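Side-chain contact in uncharacterized protein Atu2129 (Agrobacterium tumefaciens, PDB 3DNH), which is of unknown function but contains a CREG-like beta-barrel domain related to pyridoxamine 5'-phosphate oxidases, a family whose members commonly bind FMN: residues 70-75 and 126-131. Numbering follows the deposited sequence.
Sequences FFFAAG and ARYIAR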
ATOM      1  N   PHE A  70     -13.794   6.961   3.259  1.00 40.81           N
ATOM      2  CA  PHE A  70     -14.797   6.016   2.777  1.00 39.59           C
ATOM      3  C   PHE A  70     -14.200   5.303   1.584  1.00 39.37           C
ATOM      4  O   PHE A  70     -13.217   5.750   0.985  1.00 38.92           O
ATOM      5  CB  PHE A  70     -16.167   6.705   2.475  1.00 38.61           C
ATOM      6  CG  PHE A  70     -16.212   7.495   1.166  1.00 38.40           C
ATOM      7  CD1 PHE A  70     -16.662   6.897  -0.018  1.00 39.53           C
ATOM      8  CD2 PHE A  70     -15.837   8.843   1.125  1.00 37.81           C
ATOM      9  CE1 PHE A  70     -16.738   7.650  -1.230  1.00 40.30           C
ATOM     10  CE2 PHE A  70     -15.891   9.579  -0.052  1.00 39.43           C
ATOM     11  CZ  PHE A  70     -16.340   8.973  -1.241  1.00 40.88           C
ATOM     12  N   PHE A  71     -14.798   4.189   1.228  1.00 39.54           N
ATOM     13  CA  PHE A  71     -14.249   3.392   0.159  1.00 39.34           C
ATOM     14  C   PHE A  71     -15.340   2.463  -0.406  1.00 38.68           C
ATOM     15  O   PHE A  71     -16.428   2.311   0.179  1.00 38.42           O
ATOM     16  CB  PHE A  71     -13.006   2.612   0.635  1.00 39.39           C
ATOM     17  CG  PHE A  71     -13.279   1.662   1.772  1.00 40.13           C
ATOM     18  CD1 PHE A  71     -13.635   0.334   1.518  1.00 37.66           C
ATOM     19  CD2 PHE A  71     -13.157   2.083   3.095  1.00 40.27           C
ATOM     20  CE1 PHE A  71     -13.891  -0.565   2.584  1.00 40.43           C
ATOM     21  CE2 PHE A  71     -13.401   1.210   4.157  1.00 39.29           C
ATOM     22  CZ  PHE A  71     -13.768  -0.131   3.897  1.00 42.12           C
ATOM     23  N   PHE A  72     -14.998   1.885  -1.551  1.00 38.05           N
ATOM     24  CA  PHE A  72     -15.875   1.003  -2.270  0.50 38.37           C
ATOM     25  C   PHE A  72     -15.232  -0.365  -2.343  1.00 38.87           C
ATOM     26  O   PHE A  72     -13.991  -0.474  -2.391  1.00 38.01           O
ATOM     27  CB  PHE A  72     -16.121   1.555  -3.681  0.50 38.34           C
ATOM     28  CG  PHE A  72     -16.200   0.504  -4.737  0.50 37.72           C
ATOM     29  CD1 PHE A  72     -17.391  -0.173  -4.979  0.50 36.50           C
ATOM     30  CD2 PHE A  72     -15.074   0.191  -5.504  0.50 38.31           C
ATOM     31  CE1 PHE A  72     -17.456  -1.155  -5.976  0.50 37.53           C
ATOM     32  CE2 PHE A  72     -15.134  -0.798  -6.504  0.50 36.98           C
ATOM     33  CZ  PHE A  72     -16.322  -1.470  -6.732  0.50 36.69           C
ATOM     34  N   ALA A  73     -16.080  -1.394  -2.371  1.00 38.29           N
ATOM     35  CA  ALA A  73     -15.621  -2.762  -2.589  1.00 38.96           C
ATOM     36  C   ALA A  73     -16.647  -3.447  -3.480  1.00 39.61           C
ATOM     37  O   ALA A  73     -17.843  -3.292  -3.246  1.00 40.47           O
ATOM     38  CB  ALA A  73     -15.494  -3.521  -1.293  1.00 38.39           C
ATOM     39  N   ALA A  74     -16.190  -4.171  -4.503  1.00 39.98           N
ATOM     40  CA  ALA A  74     -17.097  -5.029  -5.291  1.00 41.01           C
ATOM     41  C   ALA A  74     -17.695  -6.072  -4.343  1.00 41.50           C
ATOM     42  O   ALA A  74     -16.971  -6.608  -3.514  1.00 42.57           O
ATOM     43  CB  ALA A  74     -16.330  -5.701  -6.403  1.00 40.44           C
ATOM     44  N   GLY A  75     -18.996  -6.359  -4.452  1.00 41.80           N
ATOM     45  CA  GLY A  75     -19.655  -7.305  -3.530  1.00 41.25           C
ATOM     46  C   GLY A  75     -19.167  -8.751  -3.570  1.00 41.94           C
ATOM     47  O   GLY A  75     -19.193  -9.473  -2.553  1.00 41.43           O
ATOM     48  N   ALA A 126     -20.324  10.571  -6.539  1.00 36.81           N
ATOM     49  CA  ALA A 126     -19.781  11.737  -7.196  1.00 37.23           C
ATOM     50  C   ALA A 126     -18.436  12.150  -6.524  1.00 37.64           C
ATOM     51  O   ALA A 126     -17.446  12.441  -7.215  1.00 36.63           O
ATOM     52  CB  ALA A 126     -20.785  12.861  -7.185  1.00 37.00           C
ATOM     53  N   ARG A 127     -18.402  12.095  -5.196  1.00 37.64           N
ATOM     54  CA  ARG A 127     -17.164  12.385  -4.450  1.00 38.74           C
ATOM     55  C   ARG A 127     -16.004  11.456  -4.821  1.00 39.32           C
ATOM     56  O   ARG A 127     -14.857  11.894  -4.979  1.00 39.10           O
ATOM     57  CB  ARG A 127     -17.411  12.300  -2.957  1.00 39.12           C
ATOM     58  CG  ARG A 127     -18.106  13.462  -2.376  1.00 39.31           C
ATOM     59  CD  ARG A 127     -18.551  13.116  -0.956  1.00 42.21           C
ATOM     60  NE  ARG A 127     -19.219  14.249  -0.321  1.00 42.02           N
ATOM     61  CZ  ARG A 127     -19.799  14.228   0.875  1.00 44.09           C
ATOM     62  NH1 ARG A 127     -19.866  13.094   1.587  1.00 42.23           N
ATOM     63  NH2 ARG A 127     -20.340  15.360   1.342  1.00 43.74           N
ATOM     64  N   TYR A 128     -16.307  10.166  -4.975  1.00 38.91           N
ATOM     65  CA  TYR A 128     -15.312   9.193  -5.326  1.00 38.50           C
ATOM     66  C   TYR A 128     -14.772   9.349  -6.757  1.00 38.28           C
ATOM     67  O   TYR A 128     -13.563   9.291  -6.981  1.00 37.03           O
ATOM     68  CB  TYR A 128     -15.946   7.814  -5.179  1.00 38.18           C
ATOM     69  CG  TYR A 128     -14.996   6.653  -5.190  1.00 38.12           C
ATOM     70  CD1 TYR A 128     -14.452   6.160  -3.996  1.00 38.79           C
ATOM     71  CD2 TYR A 128     -14.726   5.977  -6.368  1.00 38.98           C
ATOM     72  CE1 TYR A 128     -13.606   5.050  -3.999  1.00 38.36           C
ATOM     73  CE2 TYR A 128     -13.906   4.869  -6.393  1.00 39.29           C
ATOM     74  CZ  TYR A 128     -13.356   4.396  -5.198  1.00 39.80           C
ATOM     75  OH  TYR A 128     -12.569   3.262  -5.234  1.00 40.32           O
ATOM     76  N   ILE A 129     -15.690   9.508  -7.722  1.00 38.68           N
ATOM     77  CA  ILE A 129     -15.385   9.767  -9.124  1.00 38.24           C
ATOM     78  C   ILE A 129     -14.456  10.971  -9.315  1.00 38.71           C
ATOM     79  O   ILE A 129     -13.587  10.962 -10.181  1.00 37.24           O
ATOM     80  CB  ILE A 129     -16.703  10.037  -9.946  1.00 39.14           C
ATOM     81  CG1 ILE A 129     -17.485   8.732 -10.250  1.00 39.78           C
ATOM     82  CG2 ILE A 129     -16.430  10.751 -11.252  1.00 38.81           C
ATOM     83  CD1 ILE A 129     -16.658   7.639 -10.671  1.00 41.39           C
ATOM     84  N   ALA A 130     -14.676  11.991  -8.496  1.00 38.28           N
ATOM     85  CA  ALA A 130     -13.863  13.218  -8.481  1.00 39.64           C
ATOM     86  C   ALA A 130     -12.374  12.888  -8.295  1.00 39.77           C
ATOM     87  O   ALA A 130     -11.535  13.537  -8.886  1.00 40.73           O
ATOM     88  CB  ALA A 130     -14.366  14.172  -7.376  1.00 37.72           C
ATOM     89  N   ARG A 131     -12.054  11.841  -7.530  1.00 39.93           N
ATOM     90  CA  ARG A 131     -10.668  11.449  -7.305  1.00 40.44           C
ATOM     91  C   ARG A 131     -10.195  10.344  -8.224  1.00 41.02           C
ATOM     92  O   ARG A 131      -8.994  10.250  -8.511  1.00 41.36           O
ATOM     93  CB  ARG A 131     -10.460  11.011  -5.837  1.00 40.36           C
ATOM     94  CG  ARG A 131     -10.323  12.114  -4.868  1.00 40.68           C
ATOM     95  CD  ARG A 131     -10.100  11.509  -3.460  1.00 42.98           C
ATOM     96  NE  ARG A 131      -9.568  12.500  -2.551  1.00 42.54           N
ATOM     97  CZ  ARG A 131      -9.003  12.239  -1.372  1.00 40.53           C
ATOM     98  NH1 ARG A 131      -8.859  10.990  -0.944  1.00 35.92           N
ATOM     99  NH2 ARG A 131      -8.539  13.243  -0.632  1.00 40.85           N
TER
HETATM  100  O   HOH W   1     -12.275   2.177  -2.600  1.00 23.90           O
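Tyr-128 reaches from the helix to the barrel strand and lies against Phe-70 and Phe-72, on one side of the sheet. Its CG is anti to the backbone N (chi1 -166°), which extends the ring toward the strand, bringing CD1 to Phe-70 and OH to Phe-72. CE1 of Phe-70 meets the edge of that ring, 3.9 Å from Tyr-128 CD1, while CZ of Phe-70 is 3.9 Å from Arg-127 CB. Phenylalanine suits this buried site because its flat, wholly apolar ring is long enough to set both atoms against the helix. Strand 69-74 is part of the six-stranded antiparallel barrel of a domain assigned to the pyridoxamine 5'-phosphate oxidase family; the axes of strand 70-74 and helix segment 126-131 run at 89° to each other. In one of two modelled conformers, with a first torsion off the staggered values, Phe-72 lies roughly at right angles to Tyr-128, and Tyr-128 OH approaches the phenyl edge, 4.0 Å from Phe-72 CD2. Tyrosine suits its place because its ring packs against buried phenyl groups while its hydroxyl finds polar partners: OH bonds to Asn-60 and, at 2.9 Å, to a water that accepts a hydrogen bond from Phe-72 N, also at 2.9 Å. Arginine suits the margin: its CB is apolar, and the extended chain runs on beside Glu-64 and Pro-65. Leu-102 of the second subunit packs on both Phe-72 and Tyr-128.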